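Local structure of ketosynthase (Streptomyces sp. MSC090213JE08, 6KXD) at residues S26-Y31 with P68-Q73; D85-L90 with G203-F208; A89-A94 with E231-F236. The protein probably works in the ketosynthase/chain length factor complex of a highly reducing type II polyketide synthase, which builds the ishigamide chain by condensations on acyl-carrier proteins. All coordinates share one frame; numbering follows the deposited sequence.

Interaction 1. Residues S26-Y31 with P68-Q73; sequences SAVSPY and PGFDIQ
Val28 and Phe70 meet with their side chains crossing at about a right angle. The valine methyl CG1 lies 4.1 Å from Phe70 CE1 and comes to the ring obliquely. With Val28 CG1 (chi1 176°) and Phe70 CG (chi1 -170°) each anti to its own backbone N, the methyl and the ring are directed at each other. A branched aliphatic residue suits a strand, and a large aromatic ring can bridge the 9.1 Å between Val28 CA and Phe70 CA. Pro68, by contrast, sets the rim of its ring against the carbonyls at the end of the strand, with its CD 3.3 Å from Pro30 O and 3.7 Å from Ser29 O. No hydrogen bond crosses between the segments. Instead, Ser29 OG accepts from Tyr31 N at 3.1 Å and closes the turn from which Pro30 O faces Pro68. Further on, Asp71 N-caps helix 72-76 through OD2 and Glu74 N, and Leu90 of helix 86-99 packs against Val28. This is an ST turn ending strand 20-29, with a connecting loop beside it, in the ketoacyl synthase domain of the thiolase superfamily.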
ATOM      1  N   SER B  26       6.901  17.789  -9.530  1.00 33.17           N
ATOM      2  CA  SER B  26       6.238  18.770  -8.817  1.00 36.34           C
ATOM      3  C   SER B  26       6.485  18.528  -7.344  1.00 35.32           C
ATOM      4  O   SER B  26       6.818  17.411  -6.943  1.00 38.65           O
ATOM      5  CB  SER B  26       4.773  18.752  -9.125  1.00 43.66           C
ATOM      6  OG  SER B  26       4.187  19.947  -8.626  1.00 52.29           O
ATOM      7  N   ALA B  27       6.303  19.574  -6.571  1.00 36.73           N
ATOM      8  CA  ALA B  27       6.479  19.492  -5.157  1.00 39.16           C
ATOM      9  C   ALA B  27       5.682  20.584  -4.469  1.00 42.36           C
ATOM     10  O   ALA B  27       5.549  21.702  -4.942  1.00 44.08           O
ATOM     11  CB  ALA B  27       7.927  19.605  -4.772  1.00 40.27           C
ATOM     12  N   VAL B  28       5.172  20.217  -3.306  1.00 36.17           N
ATOM     13  CA  VAL B  28       4.633  21.126  -2.389  1.00 38.19           C
ATOM     14  C   VAL B  28       5.383  20.780  -1.119  1.00 38.21           C
ATOM     15  O   VAL B  28       5.418  19.624  -0.722  1.00 36.33           O
ATOM     16  CB  VAL B  28       3.115  20.947  -2.200  1.00 38.79           C
ATOM     17  CG1 VAL B  28       2.588  21.888  -1.136  1.00 42.29           C
ATOM     18  CG2 VAL B  28       2.348  21.104  -3.503  1.00 42.34           C
ATOM     19  N   SER B  29       6.066  21.752  -0.571  1.00 34.75           N
ATOM     20  CA  SER B  29       7.081  21.433   0.382  1.00 37.21           C
ATOM     21  C   SER B  29       7.258  22.577   1.370  1.00 42.59           C
ATOM     22  O   SER B  29       6.648  23.637   1.230  1.00 41.91           O
ATOM     23  CB  SER B  29       8.369  21.169  -0.363  1.00 35.49           C
ATOM     24  OG  SER B  29       8.947  22.410  -0.727  1.00 39.29           O
ATOM     25  N   PRO B  30       8.111  22.410   2.405  1.00 40.57           N
ATOM     26  CA  PRO B  30       8.369  23.513   3.325  1.00 41.77           C
ATOM     27  C   PRO B  30       9.017  24.734   2.656  1.00 42.14           C
ATOM     28  O   PRO B  30       9.019  25.766   3.274  1.00 42.29           O
ATOM     29  CB  PRO B  30       9.293  22.900   4.387  1.00 43.25           C
ATOM     30  CG  PRO B  30       8.969  21.411   4.302  1.00 40.88           C
ATOM     31  CD  PRO B  30       8.745  21.154   2.834  1.00 42.02           C
ATOM     32  N   TYR B  31       9.466  24.595   1.395  1.00 39.35           N
ATOM     33  CA  TYR B  31       9.925  25.692   0.572  1.00 43.52           C
ATOM     34  C   TYR B  31       8.778  26.484  -0.034  1.00 46.71           C
ATOM     35  O   TYR B  31       9.006  27.599  -0.423  1.00 49.21           O
ATOM     36  CB  TYR B  31      10.813  25.199  -0.558  1.00 43.11           C
ATOM     37  CG  TYR B  31      12.154  24.745  -0.050  1.00 44.33           C
ATOM     38  CD1 TYR B  31      12.844  25.540   0.851  1.00 50.43           C
ATOM     39  CD2 TYR B  31      12.742  23.570  -0.472  1.00 48.33           C
ATOM     40  CE1 TYR B  31      14.077  25.164   1.341  1.00 50.26           C
ATOM     41  CE2 TYR B  31      13.992  23.184  -0.000  1.00 51.55           C
ATOM     42  CZ  TYR B  31      14.657  23.988   0.915  1.00 52.29           C
ATOM     43  OH  TYR B  31      15.881  23.671   1.445  1.00 55.48           O
ATOM     44  N   PRO B  68       4.582  26.780   3.758  1.00 46.93           N
ATOM     45  CA  PRO B  68       4.154  28.149   4.042  1.00 51.73           C
ATOM     46  C   PRO B  68       3.025  28.544   3.075  1.00 52.64           C
ATOM     47  O   PRO B  68       3.074  28.190   1.881  1.00 50.43           O
ATOM     48  CB  PRO B  68       5.411  28.957   3.761  1.00 51.85           C
ATOM     49  CG  PRO B  68       6.054  28.195   2.621  1.00 54.46           C
ATOM     50  CD  PRO B  68       5.851  26.734   3.012  1.00 51.25           C
ATOM     51  N   GLY B  69       2.019  29.233   3.604  1.00 55.18           N
ATOM     52  CA  GLY B  69       0.963  29.817   2.784  1.00 57.05           C
ATOM     53  C   GLY B  69       0.041  28.750   2.215  1.00 55.80           C
ATOM     54  O   GLY B  69      -0.502  28.914   1.132  1.00 58.17           O
ATOM     55  N   PHE B  70      -0.102  27.627   2.924  1.00 45.49           N
ATOM     56  CA  PHE B  70      -0.873  26.520   2.376  1.00 51.51           C
ATOM     57  C   PHE B  70      -2.249  26.472   3.026  1.00 51.58           C
ATOM     58  O   PHE B  70      -2.346  26.145   4.173  1.00 52.09           O
ATOM     59  CB  PHE B  70      -0.207  25.160   2.583  1.00 49.41           C
ATOM     60  CG  PHE B  70      -0.893  24.069   1.805  1.00 45.58           C
ATOM     61  CD1 PHE B  70      -0.686  23.942   0.443  1.00 43.78           C
ATOM     62  CD2 PHE B  70      -1.767  23.191   2.414  1.00 47.08           C
ATOM     63  CE1 PHE B  70      -1.311  22.944  -0.289  1.00 44.42           C
ATOM     64  CE2 PHE B  70      -2.414  22.205   1.679  1.00 45.59           C
ATOM     65  CZ  PHE B  70      -2.189  22.086   0.328  1.00 43.99           C
ATOM     66  N   ASP B  71      -3.289  26.811   2.257  1.00 44.76           N
ATOM     67  CA  ASP B  71      -4.640  26.720   2.751  1.00 47.84           C
ATOM     68  C   ASP B  71      -5.432  25.895   1.748  1.00 42.16           C
ATOM     69  O   ASP B  71      -5.420  26.193   0.563  1.00 44.56           O
ATOM     70  CB  ASP B  71      -5.278  28.102   2.949  1.00 51.54           C
ATOM     71  CG  ASP B  71      -6.753  28.028   3.318  1.00 53.74           C
ATOM     72  OD1 ASP B  71      -7.041  27.880   4.510  1.00 65.94           O
ATOM     73  OD2 ASP B  71      -7.588  27.976   2.397  1.00 48.99           O
ATOM     74  N   ILE B  72      -6.104  24.863   2.248  1.00 45.30           N
ATOM     75  CA  ILE B  72      -6.651  23.861   1.399  1.00 42.38           C
ATOM     76  C   ILE B  72      -7.670  24.512   0.467  1.00 42.69           C
ATOM     77  O   ILE B  72      -7.624  24.286  -0.735  1.00 44.15           O
ATOM     78  CB  ILE B  72      -7.233  22.722   2.235  1.00 43.05           C
ATOM     79  CG1 ILE B  72      -6.086  21.973   2.934  1.00 43.23           C
ATOM     80  CG2 ILE B  72      -8.131  21.827   1.406  1.00 45.27           C
ATOM     81  CD1 ILE B  72      -6.574  20.932   3.926  1.00 46.07           C
ATOM     82  N   GLN B  73      -8.549  25.330   1.039  1.00 41.29           N
ATOM     83  CA  GLN B  73      -9.690  25.837   0.247  1.00 46.22           C
ATOM     84  C   GLN B  73      -9.206  26.912  -0.726  1.00 42.01           C
ATOM     85  O   GLN B  73      -9.721  27.012  -1.833  1.00 41.82           O
ATOM     86  CB  GLN B  73     -10.814  26.261   1.193  1.00 53.34           C
ATOM     87  CG  GLN B  73     -11.524  25.061   1.814  1.00 52.53           C
ATOM     88  CD  GLN B  73     -12.930  25.377   2.265  1.00 62.04           C
ATOM     89  OE1 GLN B  73     -13.124  26.322   3.026  1.00 58.95           O
ATOM     90  NE2 GLN B  73     -13.908  24.573   1.827  1.00 52.48           N
TER

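Interaction 2. Residues D85-L90 with G203-F208; sequences DRLTAL and GSAEEF
Glu207 reaches the first turn of helix 86-99, where its OE1 accepts a hydrogen bond from Leu87 N at 2.9 Å. The bond is bent (133° at the hydrogen) and comes to the anti side of the oxygen, 24° out of the carboxylate plane. A water adds a second link, donating to the same OE1 and accepting from Arg86 N. The chi1 of Glu207 (72°) puts CG between its backbone N and carbonyl carbon, and the extended chain beyond carries the acid to the helix end. The other oxygen, OE2, is held by Ser124 OG. Just before the helix, Asp85 is the N-cap: its OD2 accepts from Thr88 N at 3.0 Å, from above the carboxylate plane, while OD1 takes the Thr88 hydroxyl at its syn lone pair. Thr88 OG1 also hydrogen-bonds His156 ND1.

Apolar contacts lie alongside. Leu87 CD1 presses on Ala205 CB at a tight 3.5 Å, and the small alanine is consistent with the close approach of the short helix and strand axes (7.9 Å). Leu90 CD1 rests on the backbone, 3.6 Å from Glu206 O. Arg86 lays its aliphatic part beside Glu207 CB and Phe208 O, but its charge goes to Glu231 in a salt bridge.

Two acids thus meet at one helix start, with Asp85 OD2 and Glu207 OE1 only 4.4 Å apart. Their mutual repulsion is probably offset by the N-H groups of the first turn and the positive end of the helix dipole, and a buried carboxylate just beyond strand 199-206 can hydrogen-bond to the helix start.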
ATOM      1  N   ASP B  85      -8.525  16.104   4.188  1.00 40.41           N
ATOM      2  CA  ASP B  85      -7.305  15.983   4.964  1.00 41.47           C
ATOM      3  C   ASP B  85      -6.161  16.675   4.222  1.00 38.83           C
ATOM      4  O   ASP B  85      -6.084  16.735   2.981  1.00 38.34           O
ATOM      5  CB  ASP B  85      -6.971  14.521   5.234  1.00 40.28           C
ATOM      6  CG  ASP B  85      -6.778  13.757   3.941  1.00 41.91           C
ATOM      7  OD1 ASP B  85      -7.709  13.735   3.116  1.00 39.47           O
ATOM      8  OD2 ASP B  85      -5.661  13.221   3.742  1.00 44.73           O
ATOM      9  N   ARG B  86      -5.203  17.148   4.998  1.00 38.87           N
ATOM     10  CA  ARG B  86      -4.116  17.886   4.485  1.00 38.77           C
ATOM     11  C   ARG B  86      -3.287  16.994   3.546  1.00 39.75           C
ATOM     12  O   ARG B  86      -2.806  17.478   2.558  1.00 38.47           O
ATOM     13  CB  ARG B  86      -3.330  18.445   5.655  1.00 40.44           C
ATOM     14  CG  ARG B  86      -2.191  19.359   5.269  1.00 42.04           C
ATOM     15  CD  ARG B  86      -1.648  19.912   6.563  1.00 42.76           C
ATOM     16  NE  ARG B  86      -0.574  20.834   6.342  1.00 45.30           N
ATOM     17  CZ  ARG B  86      -0.726  22.116   6.058  1.00 47.96           C
ATOM     18  NH1 ARG B  86      -1.943  22.634   5.991  1.00 47.27           N
ATOM     19  NH2 ARG B  86       0.336  22.867   5.822  1.00 43.63           N
ATOM     20  N   LEU B  87      -3.164  15.700   3.855  1.00 37.07           N
ATOM     21  CA  LEU B  87      -2.350  14.796   3.072  1.00 38.68           C
ATOM     22  C   LEU B  87      -2.890  14.777   1.645  1.00 41.91           C
ATOM     23  O   LEU B  87      -2.165  15.065   0.669  1.00 38.94           O
ATOM     24  CB  LEU B  87      -2.365  13.400   3.686  1.00 40.81           C
ATOM     25  CG  LEU B  87      -1.678  12.332   2.838  1.00 38.88           C
ATOM     26  CD1 LEU B  87      -0.194  12.660   2.696  1.00 38.88           C
ATOM     27  CD2 LEU B  87      -1.882  10.965   3.444  1.00 39.25           C
ATOM     28  N   THR B  88      -4.198  14.561   1.547  1.00 35.25           N
ATOM     29  CA  THR B  88      -4.838  14.549   0.264  1.00 36.18           C
ATOM     30  C   THR B  88      -4.633  15.889  -0.415  1.00 37.70           C
ATOM     31  O   THR B  88      -4.344  15.924  -1.641  1.00 38.44           O
ATOM     32  CB  THR B  88      -6.322  14.212   0.338  1.00 37.60           C
ATOM     33  OG1 THR B  88      -6.498  12.849   0.720  1.00 42.57           O
ATOM     34  CG2 THR B  88      -7.018  14.449  -0.991  1.00 36.33           C
ATOM     35  N   ALA B  89      -4.820  16.965   0.327  1.00 38.17           N
ATOM     36  CA  ALA B  89      -4.708  18.300  -0.263  1.00 37.70           C
ATOM     37  C   ALA B  89      -3.315  18.501  -0.843  1.00 38.99           C
ATOM     38  O   ALA B  89      -3.158  19.013  -1.948  1.00 39.65           O
ATOM     39  CB  ALA B  89      -5.014  19.356   0.759  1.00 39.25           C
ATOM     40  N   LEU B  90      -2.298  18.081  -0.092  1.00 36.57           N
ATOM     41  CA  LEU B  90      -0.949  18.270  -0.591  1.00 38.60           C
ATOM     42  C   LEU B  90      -0.720  17.504  -1.888  1.00 34.34           C
ATOM     43  O   LEU B  90      -0.027  18.002  -2.805  1.00 35.37           O
ATOM     44  CB  LEU B  90       0.027  17.765   0.456  1.00 37.40           C
ATOM     45  CG  LEU B  90       0.118  18.643   1.693  1.00 37.96           C
ATOM     46  CD1 LEU B  90       0.816  17.836   2.760  1.00 39.06           C
ATOM     47  CD2 LEU B  90       0.817  19.943   1.413  1.00 40.22           C
ATOM     48  N   GLY B 203       4.977   9.252  -6.508  1.00 33.48           N
ATOM     49  CA  GLY B 203       5.551  10.161  -5.561  1.00 33.26           C
ATOM     50  C   GLY B 203       5.180   9.758  -4.176  1.00 32.34           C
ATOM     51  O   GLY B 203       4.780   8.602  -3.977  1.00 33.74           O
ATOM     52  N   SER B 204       5.331  10.692  -3.251  1.00 34.39           N
ATOM     53  CA  SER B 204       5.023  10.325  -1.899  1.00 35.52           C
ATOM     54  C   SER B 204       4.670  11.587  -1.149  1.00 34.23           C
ATOM     55  O   SER B 204       4.999  12.701  -1.613  1.00 35.94           O
ATOM     56  CB  SER B 204       6.190   9.528  -1.355  1.00 34.24           C
ATOM     57  OG  SER B 204       7.371  10.319  -1.262  1.00 36.64           O
ATOM     58  N   ALA B 205       4.030  11.444   0.039  1.00 34.07           N
ATOM     59  CA  ALA B 205       3.469  12.608   0.690  1.00 34.59           C
ATOM     60  C   ALA B 205       3.360  12.372   2.186  1.00 34.26           C
ATOM     61  O   ALA B 205       3.042  11.268   2.580  1.00 34.67           O
ATOM     62  CB  ALA B 205       2.115  12.927   0.130  1.00 36.87           C
ATOM     63  N   GLU B 206       3.521  13.457   2.945  1.00 36.03           N
ATOM     64  CA  GLU B 206       3.337  13.390   4.368  1.00 38.05           C
ATOM     65  C   GLU B 206       2.750  14.707   4.838  1.00 35.75           C
ATOM     66  O   GLU B 206       3.236  15.749   4.479  1.00 37.83           O
ATOM     67  CB  GLU B 206       4.703  13.212   5.025  1.00 37.17           C
ATOM     68  CG  GLU B 206       4.663  12.904   6.517  1.00 38.80           C
ATOM     69  CD  GLU B 206       4.372  11.459   6.902  1.00 44.68           C
ATOM     70  OE1 GLU B 206       4.910  10.530   6.254  1.00 38.01           O
ATOM     71  OE2 GLU B 206       3.536  11.257   7.810  1.00 53.40           O
ATOM     72  N   GLU B 207       1.658  14.650   5.586  1.00 37.97           N
ATOM     73  CA  GLU B 207       1.104  15.857   6.127  1.00 38.76           C
ATOM     74  C   GLU B 207       1.732  16.111   7.502  1.00 38.42           C
ATOM     75  O   GLU B 207       2.114  15.195   8.209  1.00 37.60           O
ATOM     76  CB  GLU B 207      -0.413  15.769   6.263  1.00 38.09           C
ATOM     77  CG  GLU B 207      -0.832  14.841   7.389  1.00 39.89           C
ATOM     78  CD  GLU B 207      -2.322  14.650   7.599  1.00 38.58           C
ATOM     79  OE1 GLU B 207      -3.125  15.141   6.750  1.00 40.35           O
ATOM     80  OE2 GLU B 207      -2.666  13.947   8.552  1.00 42.78           O
ATOM     81  N   PHE B 208       1.829  17.382   7.853  1.00 39.30           N
ATOM     82  CA  PHE B 208       2.095  17.750   9.225  1.00 40.80           C
ATOM     83  C   PHE B 208       0.758  17.720   9.997  1.00 44.03           C
ATOM     84  O   PHE B 208      -0.267  18.174   9.513  1.00 43.22           O
ATOM     85  CB  PHE B 208       2.782  19.111   9.342  1.00 42.67           C
ATOM     86  CG  PHE B 208       3.155  19.357  10.782  1.00 42.77           C
ATOM     87  CD1 PHE B 208       4.338  18.859  11.298  1.00 49.25           C
ATOM     88  CD2 PHE B 208       2.243  19.927  11.655  1.00 47.04           C
ATOM     89  CE1 PHE B 208       4.631  19.005  12.647  1.00 47.16           C
ATOM     90  CE2 PHE B 208       2.532  20.051  13.007  1.00 50.28           C
ATOM     91  CZ  PHE B 208       3.735  19.612  13.488  1.00 47.24           C
TER
HETATM   92  O   HOH W   1      -5.312  16.280   7.793  1.00 41.99           O

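Interaction 3. Residues A89-A94 with E231-F236; sequences ALALVA and EGCGLF
Ala94 and Cys233 form the tight part of this contact, together with Leu235. Ala94 CB points at the strand and sits 3.6 Å from Cys233 SG and equally close to Leu235 CD1, one methyl resting against two alternate residues of the strand that both face the helix. The sulfur swings opposite its backbone N (chi1 174°), which turns it toward the helix, where it also approaches Ala91 CA at 3.8 Å. The small alanines are consistent with an axis distance of 7.3 Å between these short lengths of helix and strand, and the slim thiol packs against Ala94 CB and Ala91 CA. Leu235 supplies the larger bulk, its CD1 reaching the Ala94 carbonyl carbon at 3.6 Å.

The packing slackens toward the start of the strand. There Leu90 CD1 meets Gly232 CA at 3.9 Å, and it comes no nearer than 4.0 Å to Glu231 OE1, the two side chains crossing at about a right angle. Gly232 has backbone angles at which a CB would jam against the preceding carbonyl, so glycine belongs here. Besides its bridge to Arg86, the Glu231 carboxylate is occupied by the backbone N atoms of Val67 and Phe208. This looser end is not open to solvent, since the touching residues are all buried.

The helix runs over the strand at 37°, roughly in the same direction. Strand 229-240 lies between strands 20-29 and 199-206, its antiparallel neighbours, while Leu92 turns from the sheet to helix 156-165 and Val28 packs against Val93 and Ala94.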
ATOM      1  N   ALA B  89      -4.820  16.965   0.327  1.00 38.17           N
ATOM      2  CA  ALA B  89      -4.708  18.300  -0.263  1.00 37.70           C
ATOM      3  C   ALA B  89      -3.315  18.501  -0.843  1.00 38.99           C
ATOM      4  O   ALA B  89      -3.158  19.013  -1.948  1.00 39.65           O
ATOM      5  CB  ALA B  89      -5.014  19.356   0.759  1.00 39.25           C
ATOM      6  N   LEU B  90      -2.298  18.081  -0.092  1.00 36.57           N
ATOM      7  CA  LEU B  90      -0.949  18.270  -0.591  1.00 38.60           C
ATOM      8  C   LEU B  90      -0.720  17.504  -1.888  1.00 34.34           C
ATOM      9  O   LEU B  90      -0.027  18.002  -2.805  1.00 35.37           O
ATOM     10  CB  LEU B  90       0.027  17.765   0.456  1.00 37.40           C
ATOM     11  CG  LEU B  90       0.118  18.643   1.693  1.00 37.96           C
ATOM     12  CD1 LEU B  90       0.816  17.836   2.760  1.00 39.06           C
ATOM     13  CD2 LEU B  90       0.817  19.943   1.413  1.00 40.22           C
ATOM     14  N   ALA B  91      -1.203  16.259  -1.928  1.00 32.59           N
ATOM     15  CA  ALA B  91      -1.088  15.403  -3.086  1.00 34.95           C
ATOM     16  C   ALA B  91      -1.794  16.065  -4.260  1.00 36.99           C
ATOM     17  O   ALA B  91      -1.281  16.045  -5.401  1.00 34.35           O
ATOM     18  CB  ALA B  91      -1.673  14.045  -2.847  1.00 37.44           C
ATOM     19  N   LEU B  92      -2.975  16.639  -3.984  1.00 34.93           N
ATOM     20  CA  LEU B  92      -3.782  17.197  -5.118  1.00 36.39           C
ATOM     21  C   LEU B  92      -3.074  18.414  -5.697  1.00 36.07           C
ATOM     22  O   LEU B  92      -3.016  18.533  -6.922  1.00 36.58           O
ATOM     23  CB  LEU B  92      -5.197  17.562  -4.688  1.00 36.52           C
ATOM     24  CG  LEU B  92      -6.074  16.375  -4.303  1.00 34.50           C
ATOM     25  CD1 LEU B  92      -7.488  16.817  -3.942  1.00 36.08           C
ATOM     26  CD2 LEU B  92      -6.111  15.330  -5.381  1.00 33.71           C
ATOM     27  N   VAL B  93      -2.572  19.270  -4.819  1.00 35.41           N
ATOM     28  CA  VAL B  93      -1.893  20.462  -5.267  1.00 38.04           C
ATOM     29  C   VAL B  93      -0.642  20.032  -6.024  1.00 39.15           C
ATOM     30  O   VAL B  93      -0.366  20.521  -7.089  1.00 36.00           O
ATOM     31  CB  VAL B  93      -1.566  21.433  -4.134  1.00 35.57           C
ATOM     32  CG1 VAL B  93      -0.723  22.595  -4.679  1.00 40.66           C
ATOM     33  CG2 VAL B  93      -2.830  21.964  -3.488  1.00 40.18           C
ATOM     34  N   ALA B  94       0.028  18.998  -5.533  1.00 35.05           N
ATOM     35  CA  ALA B  94       1.202  18.565  -6.238  1.00 38.39           C
ATOM     36  C   ALA B  94       0.821  18.021  -7.619  1.00 36.78           C
ATOM     37  O   ALA B  94       1.564  18.209  -8.596  1.00 38.51           O
ATOM     38  CB  ALA B  94       1.962  17.546  -5.431  1.00 38.18           C
ATOM     39  N   GLU B 231       6.768  18.412   5.968  1.00 38.70           N
ATOM     40  CA  GLU B 231       5.657  17.823   5.315  1.00 38.33           C
ATOM     41  C   GLU B 231       5.733  18.171   3.836  1.00 35.29           C
ATOM     42  O   GLU B 231       6.409  19.126   3.418  1.00 37.14           O
ATOM     43  CB  GLU B 231       4.349  18.341   5.913  1.00 40.00           C
ATOM     44  CG  GLU B 231       4.193  19.831   5.738  1.00 42.47           C
ATOM     45  CD  GLU B 231       2.794  20.398   5.974  1.00 42.44           C
ATOM     46  OE1 GLU B 231       1.873  19.608   6.180  1.00 40.36           O
ATOM     47  OE2 GLU B 231       2.643  21.636   5.955  1.00 42.76           O
ATOM     48  N   GLY B 232       4.877  17.506   3.085  1.00 34.99           N
ATOM     49  CA  GLY B 232       4.570  17.916   1.810  1.00 35.91           C
ATOM     50  C   GLY B 232       4.397  16.737   0.883  1.00 37.19           C
ATOM     51  O   GLY B 232       4.150  15.606   1.300  1.00 36.87           O
ATOM     52  N   CYS B 233       4.555  17.004  -0.407  1.00 36.44           N
ATOM     53  CA  CYS B 233       4.403  15.978  -1.416  1.00 37.91           C
ATOM     54  C   CYS B 233       5.327  16.280  -2.593  1.00 37.77           C
ATOM     55  O   CYS B 233       5.409  17.401  -3.064  1.00 36.64           O
ATOM     56  CB  CYS B 233       2.967  15.907  -1.930  1.00 34.94           C
ATOM     57  SG  CYS B 233       2.680  14.767  -3.315  1.00 37.44           S
ATOM     58  N   GLY B 234       6.009  15.248  -3.072  1.00 35.36           N
ATOM     59  CA  GLY B 234       6.743  15.294  -4.298  1.00 37.00           C
ATOM     60  C   GLY B 234       6.199  14.270  -5.241  1.00 35.01           C
ATOM     61  O   GLY B 234       5.878  13.144  -4.792  1.00 35.55           O
ATOM     62  N   LEU B 235       6.047  14.646  -6.527  1.00 34.14           N
ATOM     63  CA  LEU B 235       5.538  13.791  -7.558  1.00 33.58           C
ATOM     64  C   LEU B 235       6.365  13.923  -8.835  1.00 32.92           C
ATOM     65  O   LEU B 235       6.890  15.025  -9.110  1.00 37.93           O
ATOM     66  CB  LEU B 235       4.113  14.175  -7.956  1.00 38.51           C
ATOM     67  CG  LEU B 235       3.024  14.042  -6.902  1.00 41.67           C
ATOM     68  CD1 LEU B 235       1.720  14.552  -7.493  1.00 38.97           C
ATOM     69  CD2 LEU B 235       2.870  12.587  -6.454  1.00 41.66           C
ATOM     70  N   PHE B 236       6.461  12.798  -9.530  1.00 35.96           N
ATOM     71  CA  PHE B 236       7.185  12.638 -10.772  1.00 36.12           C
ATOM     72  C   PHE B 236       6.277  12.081 -11.842  1.00 38.90           C
ATOM     73  O   PHE B 236       5.434  11.205 -11.576  1.00 36.33           O
ATOM     74  CB  PHE B 236       8.368  11.695 -10.589  1.00 36.13           C
ATOM     75  CG  PHE B 236       9.155  12.140  -9.413  1.00 35.69           C
ATOM     76  CD1 PHE B 236       9.970  13.271  -9.514  1.00 36.98           C
ATOM     77  CD2 PHE B 236       8.996  11.508  -8.200  1.00 36.45           C
ATOM     78  CE1 PHE B 236      10.668  13.716  -8.409  1.00 37.32           C
ATOM     79  CE2 PHE B 236       9.635  12.000  -7.076  1.00 39.08           C
ATOM     80  CZ  PHE B 236      10.468  13.107  -7.191  1.00 42.83           C
TER

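From the N terminus, interaction 1 comes first, closing a loop of 36 residues that brings the segment leading into helix 72-76 back to the end of strand 20-29. It is complete before the other two open. Interactions 2 and 3 both start on helix 86-99 and share Ala89 and Leu90; interaction 3 closes later, after 136 residues against 112, so the spans overlap with offset ends. The Arg86–Glu231 salt bridge joins interactions 2 and 3, and Val28 O and Cys233 N join 1 and 3. Interactions 2 and 3 set helix 86-99 on strands 199-206 and 229-240, while interaction 1 packs the loop before helix 72-76 beside strand 20-29.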